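Local coordinates for Serine/threonine-protein kinase Tel1 (PDB 6SKY) that probably phosphorylates serine and threonine residues of proteins, using ATP, to activate checkpoint signalling in response to DNA damage, at residues A[1928-1932]-A[1933-1937]; A[2241-2244]-A[2245-2249]; A[2260-2263]-A[2264-2268]; A[2567-2570]-A[2571-2574]; A[2833-2836]-A[2837-2841]. One frame throughout, in Å; residues are numbered along the deposited sequence.

Contact 1: residues A[1928-1932]-A[1933-1937]; sequences DAYYG and LSQDA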
loop_
_atom_site.group_PDB
_atom_site.type_symbol
_atom_site.label_atom_id
_atom_site.label_comp_id
_atom_site.label_asym_id
_atom_site.label_seq_id
_atom_site.Cartn_x
_atom_site.Cartn_y
_atom_site.Cartn_z
ATOM N N ASP A 1928 -5.980 6.408 -21.332
ATOM C CA ASP A 1928 -5.501 5.036 -21.280
ATOM C C ASP A 1928 -4.774 4.559 -22.524
ATOM O O ASP A 1928 -4.176 3.486 -22.481
ATOM C CB ASP A 1928 -6.667 4.078 -21.021
ATOM C CG ASP A 1928 -7.480 4.462 -19.815
ATOM O OD1 ASP A 1928 -6.906 5.007 -18.856
ATOM O OD2 ASP A 1928 -8.702 4.217 -19.826
ATOM N N ALA A 1929 -4.808 5.303 -23.624
ATOM C CA ALA A 1929 -4.295 4.766 -24.880
ATOM C C ALA A 1929 -2.789 4.547 -24.831
ATOM O O ALA A 1929 -2.285 3.552 -25.361
ATOM C CB ALA A 1929 -4.664 5.696 -26.027
ATOM N N TYR A 1930 -2.063 5.461 -24.187
ATOM C CA TYR A 1930 -0.609 5.379 -24.112
ATOM C C TYR A 1930 -0.127 4.034 -23.603
ATOM O O TYR A 1930 0.930 3.557 -24.021
ATOM C CB TYR A 1930 -0.091 6.487 -23.206
ATOM C CG TYR A 1930 1.394 6.465 -22.972
ATOM C CD1 TYR A 1930 2.268 6.969 -23.914
ATOM C CD2 TYR A 1930 1.922 5.959 -21.798
ATOM C CE1 TYR A 1930 3.616 6.957 -23.705
ATOM C CE2 TYR A 1930 3.270 5.943 -21.582
ATOM C CZ TYR A 1930 4.112 6.446 -22.537
ATOM O OH TYR A 1930 5.464 6.436 -22.330
ATOM N N TYR A 1931 -0.879 3.410 -22.707
ATOM C CA TYR A 1931 -0.445 2.176 -22.074
ATOM C C TYR A 1931 -0.582 0.964 -22.974
ATOM O O TYR A 1931 -0.146 -0.119 -22.587
ATOM C CB TYR A 1931 -1.235 1.949 -20.795
ATOM C CG TYR A 1931 -1.110 3.085 -19.830
ATOM C CD1 TYR A 1931 -0.142 3.081 -18.854
ATOM C CD2 TYR A 1931 -1.950 4.169 -19.904
ATOM C CE1 TYR A 1931 -0.022 4.121 -17.978
ATOM C CE2 TYR A 1931 -1.837 5.213 -19.035
ATOM C CZ TYR A 1931 -0.871 5.186 -18.075
ATOM O OH TYR A 1931 -0.761 6.233 -17.199
ATOM N N GLY A 1932 -1.167 1.111 -24.151
ATOM C CA GLY A 1932 -1.288 -0.018 -25.042
ATOM C C GLY A 1932 -0.130 -0.218 -25.960
ATOM O O GLY A 1932 -0.051 -1.243 -26.635
ATOM N N LEU A 1933 0.779 0.742 -25.999
ATOM C CA LEU A 1933 1.954 0.668 -26.844
ATOM C C LEU A 1933 3.040 -0.143 -26.161
ATOM O O LEU A 1933 3.275 0.000 -24.961
ATOM C CB LEU A 1933 2.459 2.072 -27.141
ATOM C CG LEU A 1933 3.417 2.243 -28.304
ATOM C CD1 LEU A 1933 2.692 2.018 -29.607
ATOM C CD2 LEU A 1933 3.990 3.617 -28.237
ATOM N N SER A 1934 3.705 -0.996 -26.929
ATOM C CA SER A 1934 4.740 -1.875 -26.405
ATOM C C SER A 1934 6.117 -1.307 -26.715
ATOM O O SER A 1934 6.399 -0.931 -27.857
ATOM C CB SER A 1934 4.608 -3.276 -26.994
ATOM O OG SER A 1934 4.515 -3.213 -28.402
ATOM N N GLN A 1935 6.968 -1.247 -25.697
ATOM C CA GLN A 1935 8.315 -0.725 -25.847
ATOM C C GLN A 1935 9.232 -1.451 -24.878
ATOM O O GLN A 1935 8.825 -1.806 -23.771
ATOM C CB GLN A 1935 8.348 0.783 -25.607
ATOM C CG GLN A 1935 7.129 1.309 -24.896
ATOM C CD GLN A 1935 7.067 2.808 -24.903
ATOM O OE1 GLN A 1935 8.010 3.474 -25.314
ATOM N NE2 GLN A 1935 5.955 3.354 -24.448
ATOM N N ASP A 1936 10.473 -1.668 -25.309
ATOM C CA ASP A 1936 11.419 -2.462 -24.538
ATOM C C ASP A 1936 11.592 -1.902 -23.134
ATOM O O ASP A 1936 11.560 -0.691 -22.914
ATOM C CB ASP A 1936 12.763 -2.519 -25.250
ATOM C CG ASP A 1936 13.002 -1.317 -26.119
ATOM O OD1 ASP A 1936 12.071 -0.502 -26.267
ATOM O OD2 ASP A 1936 14.118 -1.184 -26.659
ATOM N N ALA A 1937 11.782 -2.802 -22.177
ATOM C CA ALA A 1937 11.688 -2.458 -20.769
ATOM C C ALA A 1937 13.048 -2.119 -20.184
ATOM O O ALA A 1937 14.075 -2.675 -20.576
ATOM C CB ALA A 1937 11.061 -3.604 -19.981
#
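Tyr1930 meets the residues that follow it twice, through its carbonyl and through the phenol end of its side chain. The backbone part is a short 3-10 turn over 1930-1932. Gly1932 N donates to Ala1929 O at 2.9 Å, and a bond from Leu1933 N to Tyr1930 O is weak at 3.4 Å, although the N-H points almost straight at the oxygen (166°). Both bonds span three residues, as the 3-10 pattern requires. The chain then leaves the turn: Leu1933 has extended backbone angles, and no regular structure follows up to Ala1937.

Among the side chains, the contact is one of polar atoms brought near without a bond. The CB of Tyr1930 points away from 1933-1937, yet with CG anti to the backbone N (chi1 176°) the long ring swings back, and its OH lies 3.8 Å from NE2 of Gln1935. Gln1935 reaches back with its CB aimed at the turn and its chain extended beyond CG. The two side chains cross at roughly a right angle, with ring and amide planes 67° apart, which excludes a flat stack. Leu1933 touches with its base, CB lying 3.8 Å from Tyr1930 O, while its branched end leads off elsewhere.

The surroundings account for those ends. Leu1933 and Gln1935 pack on helix 1916-1923, and the Tyr1930 ring stacks with Tyr1948 of helix 1939-1948. Asp1928 forms salt bridges to Arg2642 and to Arg2819 of helix 2816-2828, joining this linker between two FAT helices to the kinase region.

Contact 2: residues A[2241-2244]-A[2245-2249]; sequences VPLS and RSDLL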
loop_
_atom_site.group_PDB
_atom_site.type_symbol
_atom_site.label_atom_id
_atom_site.label_comp_id
_atom_site.label_asym_id
_atom_site.label_seq_id
_atom_site.Cartn_x
_atom_site.Cartn_y
_atom_site.Cartn_z
ATOM N N VAL A 2241 -17.584 29.762 11.004
ATOM C CA VAL A 2241 -17.442 28.483 10.312
ATOM C C VAL A 2241 -17.981 27.409 11.249
ATOM O O VAL A 2241 -17.196 26.689 11.878
ATOM C CB VAL A 2241 -15.992 28.187 9.904
ATOM C CG1 VAL A 2241 -15.958 27.017 8.961
ATOM C CG2 VAL A 2241 -15.367 29.390 9.260
ATOM N N PRO A 2242 -19.298 27.289 11.392
ATOM C CA PRO A 2242 -19.866 26.496 12.486
ATOM C C PRO A 2242 -19.490 25.027 12.390
ATOM O O PRO A 2242 -19.016 24.526 11.371
ATOM C CB PRO A 2242 -21.377 26.685 12.317
ATOM C CG PRO A 2242 -21.540 27.781 11.328
ATOM C CD PRO A 2242 -20.337 27.741 10.459
ATOM N N LEU A 2243 -19.724 24.329 13.494
ATOM C CA LEU A 2243 -19.450 22.902 13.584
ATOM C C LEU A 2243 -20.396 22.333 14.627
ATOM O O LEU A 2243 -20.323 22.719 15.794
ATOM C CB LEU A 2243 -17.998 22.646 13.961
ATOM C CG LEU A 2243 -17.659 21.244 14.449
ATOM C CD1 LEU A 2243 -17.854 20.238 13.341
ATOM C CD2 LEU A 2243 -16.244 21.206 14.958
ATOM N N SER A 2244 -21.287 21.443 14.211
ATOM C CA SER A 2244 -22.247 20.868 15.135
ATOM C C SER A 2244 -21.588 19.798 15.987
ATOM O O SER A 2244 -20.658 19.120 15.558
ATOM C CB SER A 2244 -23.433 20.280 14.382
ATOM O OG SER A 2244 -23.004 19.485 13.301
ATOM N N ARG A 2245 -22.073 19.655 17.214
ATOM C CA ARG A 2245 -21.486 18.663 18.097
ATOM C C ARG A 2245 -21.902 17.249 17.739
ATOM O O ARG A 2245 -21.171 16.309 18.054
ATOM C CB ARG A 2245 -21.855 18.950 19.546
ATOM C CG ARG A 2245 -20.790 18.511 20.509
ATOM C CD ARG A 2245 -21.363 18.171 21.853
ATOM N NE ARG A 2245 -20.447 17.332 22.610
ATOM C CZ ARG A 2245 -20.817 16.539 23.605
ATOM N NH1 ARG A 2245 -19.920 15.804 24.238
ATOM N NH2 ARG A 2245 -22.089 16.473 23.960
ATOM N N SER A 2246 -23.038 17.074 17.070
ATOM C CA SER A 2246 -23.486 15.737 16.718
ATOM C C SER A 2246 -22.726 15.178 15.532
ATOM O O SER A 2246 -22.448 13.979 15.498
ATOM C CB SER A 2246 -24.978 15.732 16.426
ATOM O OG SER A 2246 -25.237 16.320 15.176
ATOM N N ASP A 2247 -22.346 16.011 14.567
ATOM C CA ASP A 2247 -21.534 15.488 13.479
ATOM C C ASP A 2247 -20.115 15.204 13.939
ATOM O O ASP A 2247 -19.507 14.234 13.485
ATOM C CB ASP A 2247 -21.547 16.443 12.290
ATOM C CG ASP A 2247 -20.587 17.591 12.444
ATOM O OD1 ASP A 2247 -19.382 17.412 12.179
ATOM O OD2 ASP A 2247 -21.042 18.691 12.809
ATOM N N LEU A 2248 -19.590 15.997 14.869
ATOM C CA LEU A 2248 -18.303 15.676 15.470
ATOM C C LEU A 2248 -18.371 14.368 16.242
ATOM O O LEU A 2248 -17.483 13.516 16.123
ATOM C CB LEU A 2248 -17.857 16.815 16.380
ATOM C CG LEU A 2248 -16.608 16.586 17.224
ATOM C CD1 LEU A 2248 -15.417 16.334 16.360
ATOM C CD2 LEU A 2248 -16.369 17.767 18.105
ATOM N N LEU A 2249 -19.421 14.186 17.040
ATOM C CA LEU A 2249 -19.539 12.966 17.827
ATOM C C LEU A 2249 -19.697 11.746 16.941
ATOM O O LEU A 2249 -19.107 10.697 17.212
ATOM C CB LEU A 2249 -20.707 13.070 18.792
ATOM C CG LEU A 2249 -20.432 13.847 20.066
ATOM C CD1 LEU A 2249 -21.644 13.816 20.932
ATOM C CD2 LEU A 2249 -19.266 13.254 20.788
#
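Ser2244 and the residues after it mark the passage from an extended chain to helix 2245-2259: Leu2243 and Ser2244 have extended backbone angles, the helical ones begin at Arg2245, and the first bond, from Leu2248 N to Ser2244 O, is weak at 3.4 Å. One residue on, Leu2249 N reaches Arg2245 O at 2.9 Å, a firm helical bond.

Ser2244 holds the N-cap position. The Asp2247 side chain folds back over this end, its CG placed between the backbone N and the carbonyl carbon (chi1 81°). Serine at the cap and an acid three residues on is the sequence pattern of a capping box, but the modelled approach of the two side chains is too close to be trusted, so their pairing stays doubtful, and so does the 3.1 Å between Asp2247 OD2 and Ser2244 N. Leu2243 crosses Asp2247 at about a right angle, bringing its CD1 to 3.4 Å from OD1, an apolar methyl beside a carboxylate oxygen. Farther along, the Arg2245 chain runs extended from CG to NE, and Leu2249 CD1 sits 3.9 Å above the guanidinium plane, over its centre.

Salt bridges take Arg2245 to Asp2231 of helix 2220-2232 and Glu2278 of helix 2264-2279, while Ser2246 OG bonds to Glu2287 of helix 2286-2303. Leu2243 and Leu2248 both pack on Met2208 of helix 2203-2217, placing the helix start among four neighbours of the FAT domain's alpha solenoid.

Contact 3: residues A[2260-2263]-A[2264-2268]; sequences RLES and PDAIQ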
loop_
_atom_site.group_PDB
_atom_site.type_symbol
_atom_site.label_atom_id
_atom_site.label_comp_id
_atom_site.label_asym_id
_atom_site.label_seq_id
_atom_site.Cartn_x
_atom_site.Cartn_y
_atom_site.Cartn_z
ATOM N N ARG A 2260 -11.346 -0.141 15.806
ATOM C CA ARG A 2260 -11.596 -1.075 16.901
ATOM C C ARG A 2260 -11.006 -0.581 18.208
ATOM O O ARG A 2260 -10.640 -1.372 19.071
ATOM C CB ARG A 2260 -11.059 -2.467 16.591
ATOM C CG ARG A 2260 -11.558 -3.064 15.319
ATOM C CD ARG A 2260 -13.009 -3.340 15.410
ATOM N NE ARG A 2260 -13.481 -4.059 14.240
ATOM C CZ ARG A 2260 -13.642 -5.373 14.200
ATOM N NH1 ARG A 2260 -14.077 -5.956 13.094
ATOM N NH2 ARG A 2260 -13.369 -6.102 15.268
ATOM N N LEU A 2261 -10.915 0.733 18.367
ATOM C CA LEU A 2261 -10.209 1.301 19.500
ATOM C C LEU A 2261 -10.956 1.115 20.806
ATOM O O LEU A 2261 -10.346 1.223 21.870
ATOM C CB LEU A 2261 -9.957 2.780 19.252
ATOM C CG LEU A 2261 -8.843 3.425 20.051
ATOM C CD1 LEU A 2261 -7.567 2.690 19.786
ATOM C CD2 LEU A 2261 -8.712 4.855 19.650
ATOM N N GLU A 2262 -12.254 0.850 20.757
ATOM C CA GLU A 2262 -13.044 0.626 21.955
ATOM C C GLU A 2262 -14.067 -0.453 21.668
ATOM O O GLU A 2262 -14.357 -0.769 20.514
ATOM C CB GLU A 2262 -13.745 1.897 22.422
ATOM C CG GLU A 2262 -12.789 2.974 22.867
ATOM C CD GLU A 2262 -13.469 4.287 23.113
ATOM O OE1 GLU A 2262 -14.695 4.281 23.317
ATOM O OE2 GLU A 2262 -12.778 5.324 23.098
ATOM N N SER A 2263 -14.610 -1.021 22.730
ATOM C CA SER A 2263 -15.578 -2.086 22.564
ATOM C C SER A 2263 -16.887 -1.515 22.033
ATOM O O SER A 2263 -17.274 -0.410 22.408
ATOM C CB SER A 2263 -15.823 -2.802 23.883
ATOM O OG SER A 2263 -16.696 -2.053 24.703
ATOM N N PRO A 2264 -17.596 -2.250 21.185
ATOM C CA PRO A 2264 -18.829 -1.725 20.589
ATOM C C PRO A 2264 -19.924 -1.377 21.584
ATOM O O PRO A 2264 -20.969 -0.862 21.191
ATOM C CB PRO A 2264 -19.270 -2.864 19.668
ATOM C CG PRO A 2264 -18.564 -4.043 20.147
ATOM C CD PRO A 2264 -17.260 -3.569 20.639
ATOM N N ASP A 2265 -19.712 -1.650 22.861
ATOM C CA ASP A 2265 -20.669 -1.246 23.877
ATOM C C ASP A 2265 -20.361 0.123 24.457
ATOM O O ASP A 2265 -21.269 0.787 24.963
ATOM C CB ASP A 2265 -20.708 -2.286 24.997
ATOM C CG ASP A 2265 -21.817 -2.030 25.990
ATOM O OD1 ASP A 2265 -22.922 -1.645 25.556
ATOM O OD2 ASP A 2265 -21.590 -2.225 27.201
ATOM N N ALA A 2266 -19.105 0.557 24.397
ATOM C CA ALA A 2266 -18.737 1.909 24.779
ATOM C C ALA A 2266 -18.876 2.890 23.632
ATOM O O ALA A 2266 -19.076 4.081 23.873
ATOM C CB ALA A 2266 -17.302 1.938 25.295
ATOM N N ILE A 2267 -18.766 2.422 22.390
ATOM C CA ILE A 2267 -18.990 3.295 21.246
ATOM C C ILE A 2267 -20.419 3.804 21.246
ATOM O O ILE A 2267 -20.669 4.985 21.003
ATOM C CB ILE A 2267 -18.657 2.566 19.937
ATOM C CG1 ILE A 2267 -17.191 2.181 19.903
ATOM C CG2 ILE A 2267 -18.951 3.443 18.764
ATOM C CD1 ILE A 2267 -16.826 1.375 18.716
ATOM N N GLN A 2268 -21.378 2.931 21.524
ATOM C CA GLN A 2268 -22.770 3.353 21.544
ATOM C C GLN A 2268 -23.071 4.238 22.740
ATOM O O GLN A 2268 -23.937 5.111 22.664
ATOM C CB GLN A 2268 -23.681 2.137 21.556
ATOM C CG GLN A 2268 -25.139 2.479 21.590
ATOM C CD GLN A 2268 -25.994 1.284 21.869
ATOM O OE1 GLN A 2268 -25.554 0.153 21.724
ATOM N NE2 GLN A 2268 -27.229 1.524 22.279
#
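Ser2263 and Ile2267 meet near the start of helix 2264-2279, and the carbonyl of Ser2263 is the centre of the contact. Two backbone N-H groups converge on it. Ile2267 N, at 3.2 Å from Ser2263 O, lies nearly in line with the C=O bond. Ala2266 N is nearer, 2.9 Å from the same oxygen, but stands above the carbonyl plane, 44° out of it, and its N-H is distinctly bent. The pair of bonds, one spanning three residues and one four, grips this oxygen.

The side chains arrange themselves round that carbonyl. Ile2267 carries CG1 anti to its own carbonyl carbon (chi1 -62°), which turns the longer branch back toward 2260-2263; CD1 ends 3.7 Å from Glu2262 O, and CG1 lies 3.6 Å from Ser2263 O. Glu2262 points its CB toward the helix and runs extended beyond CG, so that OE1 comes alongside the methyl of Ala2266, 4.0 Å from its CB. Ser2263 OG, placed between its backbone N and carbonyl carbon (chi1 79°), stands 3.6 Å from Ala2266 N. The Pro2264 ring, which has no N-H to donate, follows directly on Ser2263.

Arg2260, with positive phi, closes the preceding helix 2245-2259 in a Schellman motif, and its guanidinium makes a salt bridge to Asp2922 of the second subunit. Glu2262 and Ile2267 both rest on Val2256 of that helix, Leu2261 packs on helix 2220-2232, and Pro2264 touches Gln2302 of helix 2286-2303: the corner between consecutive FAT helices at the dimer interface.

Contact 4: residues A[2567-2570]-A[2571-2574]; sequences NLDY and SHVP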
loop_
_atom_site.group_PDB
_atom_site.type_symbol
_atom_site.label_atom_id
_atom_site.label_comp_id
_atom_site.label_asym_id
_atom_site.label_seq_id
_atom_site.Cartn_x
_atom_site.Cartn_y
_atom_site.Cartn_z
ATOM N N ASN A 2567 -41.607 15.634 -6.947
ATOM C CA ASN A 2567 -42.760 16.523 -6.887
ATOM C C ASN A 2567 -44.083 15.807 -7.127
ATOM O O ASN A 2567 -45.132 16.447 -7.017
ATOM C CB ASN A 2567 -42.597 17.655 -7.902
ATOM C CG ASN A 2567 -41.821 17.227 -9.136
ATOM O OD1 ASN A 2567 -40.721 16.687 -9.035
ATOM N ND2 ASN A 2567 -42.394 17.463 -10.307
ATOM N N LEU A 2568 -44.056 14.514 -7.457
ATOM C CA LEU A 2568 -45.261 13.708 -7.665
ATOM C C LEU A 2568 -46.088 14.209 -8.842
ATOM O O LEU A 2568 -47.314 14.082 -8.849
ATOM C CB LEU A 2568 -46.122 13.652 -6.402
ATOM C CG LEU A 2568 -46.045 12.371 -5.583
ATOM C CD1 LEU A 2568 -44.610 12.037 -5.287
ATOM C CD2 LEU A 2568 -46.827 12.518 -4.302
ATOM N N ASP A 2569 -45.430 14.773 -9.849
ATOM C CA ASP A 2569 -46.103 15.361 -11.001
ATOM C C ASP A 2569 -45.706 14.584 -12.243
ATOM O O ASP A 2569 -44.560 14.672 -12.695
ATOM C CB ASP A 2569 -45.749 16.839 -11.143
ATOM C CG ASP A 2569 -46.458 17.499 -12.308
ATOM O OD1 ASP A 2569 -47.693 17.664 -12.236
ATOM O OD2 ASP A 2569 -45.780 17.855 -13.296
ATOM N N TYR A 2570 -46.647 13.838 -12.803
ATOM C CA TYR A 2570 -46.406 13.030 -13.988
ATOM C C TYR A 2570 -47.243 13.518 -15.158
ATOM O O TYR A 2570 -47.817 12.730 -15.910
ATOM C CB TYR A 2570 -46.673 11.555 -13.705
ATOM C CG TYR A 2570 -45.658 10.945 -12.779
ATOM C CD1 TYR A 2570 -44.404 10.599 -13.237
ATOM C CD2 TYR A 2570 -45.951 10.729 -11.448
ATOM C CE1 TYR A 2570 -43.481 10.058 -12.404
ATOM C CE2 TYR A 2570 -45.030 10.190 -10.609
ATOM C CZ TYR A 2570 -43.797 9.855 -11.094
ATOM O OH TYR A 2570 -42.862 9.307 -10.259
ATOM N N SER A 2571 -47.325 14.834 -15.321
ATOM C CA SER A 2571 -48.016 15.421 -16.459
ATOM C C SER A 2571 -47.084 15.682 -17.628
ATOM O O SER A 2571 -47.534 15.700 -18.778
ATOM C CB SER A 2571 -48.697 16.724 -16.045
ATOM O OG SER A 2571 -47.754 17.626 -15.496
ATOM N N HIS A 2572 -45.797 15.867 -17.367
ATOM C CA HIS A 2572 -44.815 16.118 -18.410
ATOM C C HIS A 2572 -44.411 14.861 -19.163
ATOM O O HIS A 2572 -43.412 14.890 -19.885
ATOM C CB HIS A 2572 -43.571 16.769 -17.811
ATOM C CG HIS A 2572 -42.837 15.888 -16.851
ATOM N ND1 HIS A 2572 -41.852 15.012 -17.250
ATOM C CD2 HIS A 2572 -42.951 15.741 -15.510
ATOM C CE1 HIS A 2572 -41.388 14.365 -16.196
ATOM N NE2 HIS A 2572 -42.038 14.788 -15.128
ATOM N N VAL A 2573 -45.147 13.768 -19.008
ATOM C CA VAL A 2573 -44.786 12.493 -19.618
ATOM C C VAL A 2573 -45.491 12.367 -20.961
ATOM O O VAL A 2573 -46.703 12.598 -21.046
ATOM C CB VAL A 2573 -45.143 11.320 -18.695
ATOM C CG1 VAL A 2573 -44.259 10.128 -18.990
ATOM C CG2 VAL A 2573 -45.015 11.733 -17.250
ATOM N N PRO A 2574 -44.786 11.999 -22.027
ATOM C CA PRO A 2574 -45.433 11.893 -23.339
ATOM C C PRO A 2574 -46.426 10.744 -23.379
ATOM O O PRO A 2574 -46.096 9.615 -23.022
ATOM C CB PRO A 2574 -44.259 11.647 -24.289
ATOM C CG PRO A 2574 -43.210 11.061 -23.434
ATOM C CD PRO A 2574 -43.346 11.723 -22.107
#
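Tyr2570 and Val2573 form the close-packed side of this turn. The CG2 methyl of Val2573 lies 3.3 Å from Tyr2570 O and 3.9 Å from Tyr2570 CB, and it comes to the tyrosine ring at the edge, near the ring plane. Val2573 is buried, packing also on Ile2562, while the Tyr2570 ring lies against Val2564 and its OH is hydrogen-bonded with His2460 and Ser2565.

The other side is polar and faces solvent at Ser2571 and His2572. Ser2571 OG donates to Asp2569 OD2 at 3.0 Å, arriving on the syn side but 29° out of the carboxylate plane. Asp2569 is able to meet it because its CG is anti to the backbone N (chi1 -178°). The imidazole of His2572 turns back too, with CD2 3.4 Å from Asp2569 O, an oblique approach. Its NE2 is 5.2 Å from Asp2569 OD2, so no salt bridge forms.

The chemistry thus divides by face: a methyl and a ring edge on the inner side, one serine-carboxylate bond outside. That bond spans two residues in a loop without regular structure before strand 2576-2585, and the carboxylate could modestly encourage protonation of the nearby imidazole.

Contact 5: residues A[2833-2836]-A[2837-2841]; sequences ASIQ and TILDS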
loop_
_atom_site.group_PDB
_atom_site.type_symbol
_atom_site.label_atom_id
_atom_site.label_comp_id
_atom_site.label_asym_id
_atom_site.label_seq_id
_atom_site.Cartn_x
_atom_site.Cartn_y
_atom_site.Cartn_z
ATOM N N ALA A 2833 -20.159 -5.097 -0.381
ATOM C CA ALA A 2833 -21.260 -5.047 0.573
ATOM C C ALA A 2833 -22.559 -4.624 -0.097
ATOM O O ALA A 2833 -23.617 -5.199 0.169
ATOM C CB ALA A 2833 -20.913 -4.100 1.714
ATOM N N SER A 2834 -22.501 -3.625 -0.979
ATOM C CA SER A 2834 -23.700 -3.183 -1.681
ATOM C C SER A 2834 -24.184 -4.228 -2.679
ATOM O O SER A 2834 -25.392 -4.411 -2.858
ATOM C CB SER A 2834 -23.424 -1.862 -2.378
ATOM O OG SER A 2834 -22.884 -0.924 -1.473
ATOM N N ILE A 2835 -23.266 -4.922 -3.342
ATOM C CA ILE A 2835 -23.687 -5.992 -4.233
ATOM C C ILE A 2835 -24.288 -7.135 -3.436
ATOM O O ILE A 2835 -25.241 -7.783 -3.885
ATOM C CB ILE A 2835 -22.504 -6.451 -5.097
ATOM C CG1 ILE A 2835 -21.982 -5.287 -5.926
ATOM C CG2 ILE A 2835 -22.911 -7.574 -6.001
ATOM C CD1 ILE A 2835 -20.782 -5.620 -6.734
ATOM N N GLN A 2836 -23.766 -7.390 -2.239
ATOM C CA GLN A 2836 -24.371 -8.379 -1.358
ATOM C C GLN A 2836 -25.782 -7.970 -0.967
ATOM O O GLN A 2836 -26.683 -8.808 -0.915
ATOM C CB GLN A 2836 -23.498 -8.558 -0.122
ATOM C CG GLN A 2836 -24.022 -9.547 0.895
ATOM C CD GLN A 2836 -23.885 -10.980 0.439
ATOM O OE1 GLN A 2836 -23.092 -11.288 -0.449
ATOM N NE2 GLN A 2836 -24.662 -11.868 1.045
ATOM N N THR A 2837 -25.991 -6.684 -0.690
ATOM C CA THR A 2837 -27.323 -6.189 -0.357
ATOM C C THR A 2837 -28.299 -6.365 -1.513
ATOM O O THR A 2837 -29.451 -6.761 -1.311
ATOM C CB THR A 2837 -27.243 -4.719 0.031
ATOM O OG1 THR A 2837 -26.403 -4.576 1.177
ATOM C CG2 THR A 2837 -28.599 -4.188 0.352
ATOM N N ILE A 2838 -27.859 -6.058 -2.734
ATOM C CA ILE A 2838 -28.719 -6.223 -3.903
ATOM C C ILE A 2838 -29.088 -7.689 -4.098
ATOM O O ILE A 2838 -30.258 -8.034 -4.303
ATOM C CB ILE A 2838 -28.037 -5.643 -5.152
ATOM C CG1 ILE A 2838 -27.850 -4.143 -5.000
ATOM C CG2 ILE A 2838 -28.850 -5.925 -6.378
ATOM C CD1 ILE A 2838 -27.017 -3.545 -6.074
ATOM N N LEU A 2839 -28.103 -8.581 -4.024
ATOM C CA LEU A 2839 -28.417 -9.993 -4.212
ATOM C C LEU A 2839 -29.248 -10.548 -3.064
ATOM O O LEU A 2839 -30.038 -11.475 -3.264
ATOM C CB LEU A 2839 -27.139 -10.804 -4.378
ATOM C CG LEU A 2839 -26.217 -10.429 -5.532
ATOM C CD1 LEU A 2839 -25.127 -11.446 -5.643
ATOM C CD2 LEU A 2839 -26.979 -10.335 -6.822
ATOM N N ASP A 2840 -29.100 -9.999 -1.861
ATOM C CA ASP A 2840 -29.945 -10.418 -0.752
ATOM C C ASP A 2840 -31.385 -9.997 -0.973
ATOM O O ASP A 2840 -32.307 -10.769 -0.706
ATOM C CB ASP A 2840 -29.419 -9.846 0.558
ATOM C CG ASP A 2840 -28.281 -10.659 1.129
ATOM O OD1 ASP A 2840 -28.046 -11.778 0.631
ATOM O OD2 ASP A 2840 -27.621 -10.184 2.077
ATOM N N SER A 2841 -31.602 -8.771 -1.444
ATOM C CA SER A 2841 -32.948 -8.386 -1.845
ATOM C C SER A 2841 -33.491 -9.330 -2.898
ATOM O O SER A 2841 -34.693 -9.597 -2.938
ATOM C CB SER A 2841 -32.958 -6.962 -2.378
ATOM O OG SER A 2841 -32.620 -6.949 -3.750
#
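Ala2833 and Thr2837 are joined twice, by backbone and by side chain. Among the backbone bonds, Thr2837 N donates to Ala2833 O at 2.9 Å, and the next three N-H groups repeat the four-residue step: Ile2838 to Ser2834, Leu2839 to Ile2835 at 3.0 Å between N and O, and Asp2840 to Gln2836. The straightest is that of Leu2839 N, at 168°.

Side-chain hydroxyls add to these. Thr2837 OG1, set beside its own N and anti to its carbonyl carbon (chi1 -61°), donates to Ala2833 O at 3.0 Å. It reaches that oxygen from the face of the carbonyl plane opposite to Thr2837 N, so one acceptor takes two donors. Ser2841 OG bonds three residues back, to Ile2838 O at 2.7 Å, while its own N donates to Thr2837 O.

This is the regular alpha-helix 2832-2843 of the kinase region, with one face buried. Its apolar contact runs between successive turns: Ile2835 CG2 lies 4.4 Å from Leu2839 CG. Ile2835 and Ile2838 also pack on Leu2632 of helix 2616-2632, and Leu2839 on Ile2903 and Val2906 of helix 2898-2908.

One polar pair remains. Gln2836, bent at chi2, brings NE2 to 3.4 Å from Asp2840 OD1, with amide and carboxylate planes 86° apart, nearly perpendicular. The stronger partner of Asp2840 OD1 is Arg2843, in a salt bridge.

How the contacts relate
The five contacts follow one another along the chain, and none touches another. Contacts 2 and 3 are the nearest pair, with centres 21 Å and nearest atoms about 7 Å apart: contact 2 opens helix 2245-2259, and contact 3 follows its other end and leads into helix 2264-2279. Contact 5, in the kinase region, lies with its centre 27 Å from that of contact 3. Contact 1 belongs to the FAT range like contacts 2 and 3, yet its centre is 49 Å and 50 Å from the centres of contacts 2 and 3; contacts 1 and 4 lie on opposite sides of the chain's centre, 51 Å apart between centres. All five are away from the nucleotide pocket and the magnesium site.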